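PDB 3III: CocE/NonD family hydrolase, which probably hydrolyses ester or amide bonds as a serine hydrolase of the CocE/NonD family, although its natural substrate is not established. Local coordinates for residues F216-I221 with D233-Q238; E517-N522 with K528-H533. All coordinates share one frame; numbering follows the deposited sequence.

Contact 1. Residues F216-I221 with D233-Q238; sequences FWTQGI and DLIQAQ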
ATOM      1  N   PHE A 216     -14.721   3.585  -6.110  1.00 11.09           N
ATOM      2  CA  PHE A 216     -15.055   2.176  -6.360  1.00 12.02           C
ATOM      3  C   PHE A 216     -15.029   1.349  -5.046  1.00 11.74           C
ATOM      4  O   PHE A 216     -15.954   0.556  -4.723  1.00 12.42           O
ATOM      5  CB  PHE A 216     -14.026   1.650  -7.328  1.00 13.45           C
ATOM      6  CG  PHE A 216     -13.991   0.135  -7.460  1.00 15.83           C
ATOM      7  CD1 PHE A 216     -14.970  -0.520  -8.194  1.00 21.96           C
ATOM      8  CD2 PHE A 216     -12.947  -0.609  -6.918  1.00 21.10           C
ATOM      9  CE1 PHE A 216     -14.910  -1.904  -8.342  1.00 20.92           C
ATOM     10  CE2 PHE A 216     -12.882  -1.964  -7.093  1.00 21.60           C
ATOM     11  CZ  PHE A 216     -13.875  -2.603  -7.799  1.00 19.35           C
ATOM     12  N   TRP A 217     -14.006   1.620  -4.260  1.00 11.16           N
ATOM     13  CA  TRP A 217     -13.764   0.943  -2.999  1.00 11.48           C
ATOM     14  C   TRP A 217     -14.873   1.319  -2.030  1.00 12.73           C
ATOM     15  O   TRP A 217     -15.477   0.452  -1.364  1.00 11.01           O
ATOM     16  CB  TRP A 217     -12.389   1.374  -2.485  1.00 12.26           C
ATOM     17  CG  TRP A 217     -12.105   0.979  -1.112  1.00 11.39           C
ATOM     18  CD1 TRP A 217     -11.797  -0.258  -0.678  1.00 12.26           C
ATOM     19  CD2 TRP A 217     -12.096   1.832   0.041  1.00  9.77           C
ATOM     20  NE1 TRP A 217     -11.619  -0.245   0.682  1.00 15.80           N
ATOM     21  CE2 TRP A 217     -11.795   1.029   1.149  1.00 10.43           C
ATOM     22  CE3 TRP A 217     -12.326   3.192   0.249  1.00 11.82           C
ATOM     23  CZ2 TRP A 217     -11.683   1.542   2.443  1.00 10.46           C
ATOM     24  CZ3 TRP A 217     -12.206   3.700   1.547  1.00 12.99           C
ATOM     25  CH2 TRP A 217     -11.915   2.883   2.617  1.00 10.28           C
ATOM     26  N   THR A 218     -15.120   2.618  -1.911  1.00 12.52           N
ATOM     27  CA  THR A 218     -16.155   3.070  -0.999  1.00 13.48           C
ATOM     28  C   THR A 218     -17.509   2.461  -1.353  1.00 13.96           C
ATOM     29  O   THR A 218     -18.215   1.948  -0.480  1.00 14.95           O
ATOM     30  CB  THR A 218     -16.307   4.601  -0.972  1.00 13.30           C
ATOM     31  OG1 THR A 218     -15.073   5.191  -0.571  1.00 13.51           O
ATOM     32  CG2 THR A 218     -17.410   4.952   0.051  1.00 13.61           C
ATOM     33  N   GLN A 219     -17.872   2.537  -2.631  1.00 13.57           N
ATOM     34  CA  GLN A 219     -19.127   1.995  -3.121  1.00 15.12           C
ATOM     35  C   GLN A 219     -19.265   0.503  -2.883  1.00 14.16           C
ATOM     36  O   GLN A 219     -20.349   0.005  -2.552  1.00 13.28           O
ATOM     37  CB  GLN A 219     -19.306   2.329  -4.608  1.00 15.21           C
ATOM     38  CG  GLN A 219     -19.648   3.767  -4.702  1.00 22.29           C
ATOM     39  CD  GLN A 219     -19.555   4.335  -6.084  1.00 29.52           C
ATOM     40  OE1 GLN A 219     -18.907   3.775  -6.992  1.00 36.14           O
ATOM     41  NE2 GLN A 219     -20.187   5.465  -6.256  1.00 29.87           N
ATOM     42  N   GLY A 220     -18.155  -0.194  -3.051  1.00 14.05           N
ATOM     43  CA  GLY A 220     -18.056  -1.608  -2.766  1.00 15.17           C
ATOM     44  C   GLY A 220     -18.434  -1.997  -1.330  1.00 14.84           C
ATOM     45  O   GLY A 220     -19.096  -3.020  -1.116  1.00 15.07           O
ATOM     46  N   ILE A 221     -18.004  -1.191  -0.363  1.00 14.42           N
ATOM     47  CA  ILE A 221     -18.343  -1.414   1.041  1.00 14.35           C
ATOM     48  C   ILE A 221     -19.856  -1.227   1.227  1.00 14.88           C
ATOM     49  O   ILE A 221     -20.534  -2.108   1.751  1.00 14.19           O
ATOM     50  CB  ILE A 221     -17.513  -0.494   1.992  1.00 14.48           C
ATOM     51  CG1 ILE A 221     -16.015  -0.841   1.858  1.00 15.35           C
ATOM     52  CG2 ILE A 221     -18.071  -0.588   3.412  1.00 13.33           C
ATOM     53  CD1 ILE A 221     -15.018   0.004   2.725  1.00 16.91           C
ATOM     54  N   ASP A 233     -20.326   7.737   4.865  1.00  8.83           N
ATOM     55  CA  ASP A 233     -20.358   8.153   3.465  1.00  8.86           C
ATOM     56  C   ASP A 233     -19.040   8.844   3.093  1.00  9.80           C
ATOM     57  O   ASP A 233     -18.891  10.080   3.164  1.00  8.36           O
ATOM     58  CB  ASP A 233     -21.542   9.082   3.206  1.00  9.49           C
ATOM     59  CG  ASP A 233     -21.672   9.466   1.749  1.00 10.32           C
ATOM     60  OD1 ASP A 233     -20.758   9.252   0.923  1.00  8.85           O
ATOM     61  OD2 ASP A 233     -22.706  10.028   1.443  1.00 15.24           O
ATOM     62  N   LEU A 234     -18.099   8.037   2.652  1.00  9.65           N
ATOM     63  CA  LEU A 234     -16.771   8.522   2.354  1.00 10.29           C
ATOM     64  C   LEU A 234     -16.720   9.206   1.010  1.00  9.91           C
ATOM     65  O   LEU A 234     -15.805   9.919   0.765  1.00  9.86           O
ATOM     66  CB  LEU A 234     -15.731   7.385   2.448  1.00 11.12           C
ATOM     67  CG  LEU A 234     -15.308   7.003   3.866  1.00 11.82           C
ATOM     68  CD1 LEU A 234     -14.577   5.625   3.851  1.00  9.70           C
ATOM     69  CD2 LEU A 234     -14.492   8.118   4.549  1.00 13.84           C
ATOM     70  N   ILE A 235     -17.723   9.017   0.159  1.00 10.83           N
ATOM     71  CA  ILE A 235     -17.824   9.781  -1.093  1.00 10.58           C
ATOM     72  C   ILE A 235     -18.053  11.274  -0.706  1.00  9.05           C
ATOM     73  O   ILE A 235     -17.358  12.194  -1.148  1.00  8.03           O
ATOM     74  CB  ILE A 235     -18.964   9.242  -1.971  1.00 10.39           C
ATOM     75  CG1 ILE A 235     -18.672   7.798  -2.434  1.00 13.06           C
ATOM     76  CG2 ILE A 235     -19.174  10.098  -3.190  1.00 13.20           C
ATOM     77  CD1 ILE A 235     -17.423   7.707  -3.262  1.00 11.28           C
ATOM     78  N   GLN A 236     -19.026  11.492   0.149  1.00  8.05           N
ATOM     79  CA  GLN A 236     -19.339  12.855   0.583  1.00  8.16           C
ATOM     80  C   GLN A 236     -18.186  13.461   1.411  1.00  6.90           C
ATOM     81  O   GLN A 236     -17.902  14.673   1.292  1.00  5.12           O
ATOM     82  CB  GLN A 236     -20.683  12.907   1.342  1.00  7.80           C
ATOM     83  CG  GLN A 236     -21.083  14.308   1.821  1.00  7.81           C
ATOM     84  CD  GLN A 236     -21.170  15.357   0.681  1.00 12.02           C
ATOM     85  OE1 GLN A 236     -21.479  15.005  -0.468  1.00 12.73           O
ATOM     86  NE2 GLN A 236     -20.941  16.655   1.004  1.00 10.58           N
ATOM     87  N   ALA A 237     -17.476  12.636   2.190  1.00  7.84           N
ATOM     88  CA  ALA A 237     -16.358  13.112   3.019  1.00  6.79           C
ATOM     89  C   ALA A 237     -15.283  13.695   2.082  1.00  7.32           C
ATOM     90  O   ALA A 237     -14.749  14.802   2.336  1.00  6.91           O
ATOM     91  CB  ALA A 237     -15.769  11.966   3.966  1.00  5.77           C
ATOM     92  N   GLN A 238     -15.057  13.023   0.956  1.00  8.00           N
ATOM     93  CA  GLN A 238     -14.068  13.486  -0.033  1.00  8.22           C
ATOM     94  C   GLN A 238     -14.510  14.806  -0.659  1.00  8.71           C
ATOM     95  O   GLN A 238     -13.718  15.674  -0.896  1.00  9.25           O
ATOM     96  CB  GLN A 238     -13.851  12.457  -1.143  1.00  8.58           C
ATOM     97  CG  GLN A 238     -12.775  12.841  -2.224  1.00  7.10           C
ATOM     98  CD  GLN A 238     -12.824  11.847  -3.409  1.00 10.47           C
ATOM     99  OE1 GLN A 238     -13.899  11.570  -3.916  1.00  7.91           O
ATOM    100  NE2 GLN A 238     -11.673  11.287  -3.806  1.00  6.87           N
TER

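Contact 2. Residues E517-N522 with K528-H533; sequences EIVIGN and KTRYEH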
ATOM      1  N   GLU A 517      -3.356  11.816 -16.447  1.00  8.90           N
ATOM      2  CA  GLU A 517      -2.666  10.563 -16.145  1.00  8.99           C
ATOM      3  C   GLU A 517      -1.629  10.218 -17.199  1.00  9.49           C
ATOM      4  O   GLU A 517      -1.890  10.291 -18.388  1.00  9.31           O
ATOM      5  CB  GLU A 517      -3.651   9.400 -15.993  1.00  9.25           C
ATOM      6  CG  GLU A 517      -3.370   8.555 -14.754  1.00  8.28           C
ATOM      7  CD  GLU A 517      -3.638   9.297 -13.495  1.00  8.48           C
ATOM      8  OE1 GLU A 517      -2.659   9.681 -12.806  1.00  8.66           O
ATOM      9  OE2 GLU A 517      -4.828   9.418 -13.143  1.00 13.20           O
ATOM     10  N   ILE A 518      -0.458   9.808 -16.738  1.00 10.85           N
ATOM     11  CA  ILE A 518       0.623   9.495 -17.644  1.00 10.40           C
ATOM     12  C   ILE A 518       0.471   8.115 -18.302  1.00 11.59           C
ATOM     13  O   ILE A 518       0.533   7.998 -19.520  1.00  9.98           O
ATOM     14  CB  ILE A 518       1.962   9.724 -16.950  1.00 10.36           C
ATOM     15  CG1 ILE A 518       2.107  11.246 -16.662  1.00 11.84           C
ATOM     16  CG2 ILE A 518       3.122   9.239 -17.850  1.00  8.57           C
ATOM     17  CD1 ILE A 518       3.104  11.492 -15.586  1.00 15.24           C
ATOM     18  N   VAL A 519       0.282   7.086 -17.492  1.00 11.24           N
ATOM     19  CA  VAL A 519      -0.037   5.773 -17.993  1.00 11.89           C
ATOM     20  C   VAL A 519      -1.549   5.706 -18.033  1.00 13.17           C
ATOM     21  O   VAL A 519      -2.245   6.053 -17.057  1.00 11.49           O
ATOM     22  CB  VAL A 519       0.570   4.665 -17.095  1.00 13.02           C
ATOM     23  CG1 VAL A 519       0.104   3.271 -17.598  1.00 11.92           C
ATOM     24  CG2 VAL A 519       2.126   4.754 -17.046  1.00 10.25           C
ATOM     25  N   ILE A 520      -2.101   5.360 -19.175  1.00 14.48           N
ATOM     26  CA  ILE A 520      -3.538   5.371 -19.235  1.00 17.30           C
ATOM     27  C   ILE A 520      -4.108   3.970 -19.092  1.00 18.20           C
ATOM     28  O   ILE A 520      -3.401   2.978 -19.230  1.00 18.47           O
ATOM     29  CB  ILE A 520      -4.048   6.084 -20.484  1.00 18.89           C
ATOM     30  CG1 ILE A 520      -3.732   5.283 -21.737  1.00 20.01           C
ATOM     31  CG2 ILE A 520      -3.424   7.515 -20.567  1.00 18.29           C
ATOM     32  CD1 ILE A 520      -4.224   6.027 -22.956  1.00 22.07           C
ATOM     33  N   GLY A 521      -5.385   3.918 -18.725  1.00 19.38           N
ATOM     34  CA  GLY A 521      -6.125   2.654 -18.683  1.00 19.25           C
ATOM     35  C   GLY A 521      -5.931   1.889 -17.400  1.00 17.91           C
ATOM     36  O   GLY A 521      -5.210   2.309 -16.479  1.00 18.71           O
ATOM     37  N   ASN A 522      -6.607   0.777 -17.314  1.00 16.22           N
ATOM     38  CA  ASN A 522      -6.421  -0.111 -16.203  1.00 14.38           C
ATOM     39  C   ASN A 522      -6.506  -1.562 -16.735  1.00 14.67           C
ATOM     40  O   ASN A 522      -6.606  -1.793 -17.951  1.00 14.44           O
ATOM     41  CB  ASN A 522      -7.474   0.225 -15.128  1.00 14.43           C
ATOM     42  CG  ASN A 522      -8.899  -0.123 -15.537  1.00 15.31           C
ATOM     43  OD1 ASN A 522      -9.140  -0.924 -16.453  1.00 14.71           O
ATOM     44  ND2 ASN A 522      -9.865   0.472 -14.830  1.00 16.49           N
ATOM     45  N   LYS A 528     -13.544   0.383 -12.025  1.00 14.06           N
ATOM     46  CA  LYS A 528     -12.562   1.384 -11.619  1.00 12.85           C
ATOM     47  C   LYS A 528     -11.606   0.869 -10.537  1.00 11.37           C
ATOM     48  O   LYS A 528     -11.558   1.395  -9.428  1.00 10.74           O
ATOM     49  CB  LYS A 528     -13.268   2.697 -11.199  1.00 12.75           C
ATOM     50  CG  LYS A 528     -13.900   3.457 -12.421  1.00 13.92           C
ATOM     51  CD  LYS A 528     -14.778   4.668 -11.959  1.00 19.63           C
ATOM     52  CE  LYS A 528     -15.262   5.576 -13.166  1.00 21.10           C
ATOM     53  NZ  LYS A 528     -16.622   6.224 -12.871  1.00 19.55           N
ATOM     54  N   THR A 529     -10.802  -0.129 -10.896  1.00  9.64           N
ATOM     55  CA  THR A 529      -9.837  -0.686  -9.936  1.00  9.19           C
ATOM     56  C   THR A 529      -8.580   0.168  -9.771  1.00  8.88           C
ATOM     57  O   THR A 529      -7.890   0.040  -8.766  1.00  7.37           O
ATOM     58  CB  THR A 529      -9.385  -2.125 -10.328  1.00  9.77           C
ATOM     59  OG1 THR A 529      -8.813  -2.071 -11.612  1.00  8.73           O
ATOM     60  CG2 THR A 529     -10.555  -3.097 -10.308  1.00  7.13           C
ATOM     61  N   ARG A 530      -8.301   1.042 -10.749  1.00  8.17           N
ATOM     62  CA  ARG A 530      -7.150   1.933 -10.660  1.00  7.54           C
ATOM     63  C   ARG A 530      -7.596   3.320 -10.200  1.00  7.62           C
ATOM     64  O   ARG A 530      -8.776   3.693 -10.331  1.00  6.27           O
ATOM     65  CB  ARG A 530      -6.455   1.943 -12.003  1.00  7.54           C
ATOM     66  CG  ARG A 530      -5.130   2.639 -12.053  1.00  7.61           C
ATOM     67  CD  ARG A 530      -4.504   2.484 -13.403  1.00 10.00           C
ATOM     68  NE  ARG A 530      -3.245   3.194 -13.399  1.00  8.01           N
ATOM     69  CZ  ARG A 530      -2.877   4.100 -14.290  1.00 10.61           C
ATOM     70  NH1 ARG A 530      -3.621   4.364 -15.348  1.00 13.61           N
ATOM     71  NH2 ARG A 530      -1.756   4.739 -14.122  1.00  8.68           N
ATOM     72  N   TYR A 531      -6.669   4.106  -9.639  1.00  7.89           N
ATOM     73  CA  TYR A 531      -6.960   5.551  -9.431  1.00  7.72           C
ATOM     74  C   TYR A 531      -7.376   6.179 -10.759  1.00  7.83           C
ATOM     75  O   TYR A 531      -6.964   5.692 -11.824  1.00  8.49           O
ATOM     76  CB  TYR A 531      -5.769   6.296  -8.772  1.00  8.08           C
ATOM     77  CG  TYR A 531      -4.447   6.064  -9.485  1.00  6.79           C
ATOM     78  CD1 TYR A 531      -4.244   6.529 -10.780  1.00  6.29           C
ATOM     79  CD2 TYR A 531      -3.414   5.345  -8.870  1.00  7.01           C
ATOM     80  CE1 TYR A 531      -3.024   6.316 -11.446  1.00  8.48           C
ATOM     81  CE2 TYR A 531      -2.184   5.120  -9.529  1.00  8.44           C
ATOM     82  CZ  TYR A 531      -2.005   5.586 -10.826  1.00  8.48           C
ATOM     83  OH  TYR A 531      -0.747   5.387 -11.441  1.00 11.44           O
ATOM     84  N   GLU A 532      -8.246   7.194 -10.682  1.00  6.86           N
ATOM     85  CA  GLU A 532      -8.515   8.122 -11.777  1.00  7.64           C
ATOM     86  C   GLU A 532      -8.543   9.536 -11.186  1.00  6.77           C
ATOM     87  O   GLU A 532      -8.713   9.709  -9.957  1.00  6.64           O
ATOM     88  CB  GLU A 532      -9.831   7.768 -12.465  1.00  6.85           C
ATOM     89  CG  GLU A 532      -9.786   6.429 -13.168  1.00  9.62           C
ATOM     90  CD  GLU A 532     -11.107   6.012 -13.827  1.00 15.84           C
ATOM     91  OE1 GLU A 532     -12.061   6.807 -13.920  1.00 17.23           O
ATOM     92  OE2 GLU A 532     -11.177   4.840 -14.214  1.00 20.17           O
ATOM     93  N   HIS A 533      -8.351  10.536 -12.032  1.00  6.65           N
ATOM     94  CA  HIS A 533      -8.382  11.912 -11.575  1.00  7.01           C
ATOM     95  C   HIS A 533      -9.161  12.765 -12.574  1.00  7.00           C
ATOM     96  O   HIS A 533      -8.601  13.608 -13.257  1.00  7.33           O
ATOM     97  CB  HIS A 533      -6.925  12.415 -11.333  1.00  6.82           C
ATOM     98  CG  HIS A 533      -6.153  11.573 -10.347  1.00  6.69           C
ATOM     99  ND1 HIS A 533      -5.334  10.531 -10.738  1.00  8.95           N
ATOM    100  CD2 HIS A 533      -6.070  11.621  -9.003  1.00  7.99           C
ATOM    101  CE1 HIS A 533      -4.813   9.958  -9.672  1.00  8.94           C
ATOM    102  NE2 HIS A 533      -5.250  10.590  -8.606  1.00  7.07           N
TER
HETATM  103  O   HOH W   1      -7.419  10.024 -14.544  1.00 16.78           O
HETATM  104  O   HOH W   2       0.370   6.986 -14.599  1.00  9.84           O
HETATM  105  O   HOH W   3      -9.878   2.763 -12.766  1.00  9.74           O

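Contact 1. Residues F216-I221 with D233-Q238
Trp-217 and Thr-218 of helix 213-224 meet Leu-234 and Ile-235 at the start of helix 234-240 in a small, buried, mainly apolar helix-helix contact. The two segments run roughly antiparallel, with 148° between their directions. Their axes stay 10.1 Å apart at closest approach, and the contact buries 225 Å² in all. No hydrogen bond crosses it.

Thr-218 is the central side chain. Its methyl CG2 lies 3.8 Å from Leu-234 CB and 4.0 Å from Ile-235 CG1. With chi1 at -59°, CG2 is directed at these two residues, while OG1 stands beside the backbone N and makes its hydrogen bond to Tyr-214 O in its own helix. OG1 also rests against Leu-234 CB. The end of the Ile-235 chain, CD1, reaches Thr-218 CB at 4.0 Å.

The pair are two consecutive helices packed roughly antiparallel within the alpha/beta-hydrolase part of the chain, the region that matches the S15 peptidase family. A nine-residue connection joins them.

Trp-217 adds the six-membered end of its indole. CZ3 touches the Leu-234 methyl CD1 at 3.8 Å, and the approach is oblique to the ring. Ile-221 CD1 packs on one face of the indole, off towards its rim. NE1 bonds to Tyr-76 OH, and the ring stacks with Trp-138. Asp-233 is the N-cap of the second helix: its OD1 accepts from Gln-236 N at 2.9 Å, with the donor well above the carboxylate plane.

Contact 2. Residues E517-N522 with K528-H533
Arg-530 bonds to the carbonyls of Val-519 and Gly-521, and His-533 to Glu-517, in this contact between two irregular segments of the long connection from strand 508-514 to strand 541-546. Polar bonds to the backbone dominate. Arg-530 extends from CG to NE and brings its guanidinium to the carbonyls of 517-522. NH1 donates to Val-519 O at 2.8 Å and to Gly-521 O at 2.8 Å. Val-519 O lies close to the guanidinium plane, although the donor sits 51° out of the carbonyl plane. Gly-521 O is met in its carbonyl plane but is tilted from the guanidinium. NH2 bonds to Tyr-531 OH at 2.9 Å and only weakly to Val-519 O. These bonds restrict rotation of the guanidinium.

A second polar group joins the segment ends. His-533 ND1 donates to Glu-517 OE2 at 2.7 Å, nearly straight at 167°. OE2 uses its syn lone pair and lies in the imidazole plane, while the carboxylate is turned 57° from the ring. A bend at chi2 of Glu-517 brings the carboxylate to His-533 ND1. Glu-517 OE1 bonds to Trp-456 NE1, and His-533 NE2 pairs with His-205 ND1.

Waters also bridge the segments. Water 1 links Glu-517 OE2 to His-533 N. Water 3 joins Asn-522 ND2, Arg-530 O and Glu-532 OE2, while Asn-522 OD1 accepts from Thr-524 N.

Apolar contact is smaller. Asn-522 CB packs on Arg-530 CB at 3.7 Å. Within 528-533, Arg-530 CG sits over the centre of one Tyr-531 face, 4.1 Å above it.

The whole is an irregular loop folded back on itself, with an arginine bonded to main-chain carbonyls and a histidine-carboxylate hydrogen bond, in the non-catalytic C-terminal region of an S15-type hydrolase.

In the fold
Contact 1 is a buried helix-helix contact in the hydrolase region, while contact 2 is partly buried and lies in a loop of the C-terminal region. Their centres are about 18 Å apart, yet they touch: Phe-216 CB lies 3.3 Å from Lys-528 O, so helix 213-224 packs against segment 528-533. Backbone hydrogen bonds between Arg-530 and Phe-213 and between Glu-532 and Thr-211 also join the two regions. The chemistry follows the setting. Regular helices meet through methyls and an indole, whereas irregular loop segments rely on charged side chains, carbonyls and water. A bound palmitic acid lies about 5 Å from the side chains of both Trp-217 and Thr-529.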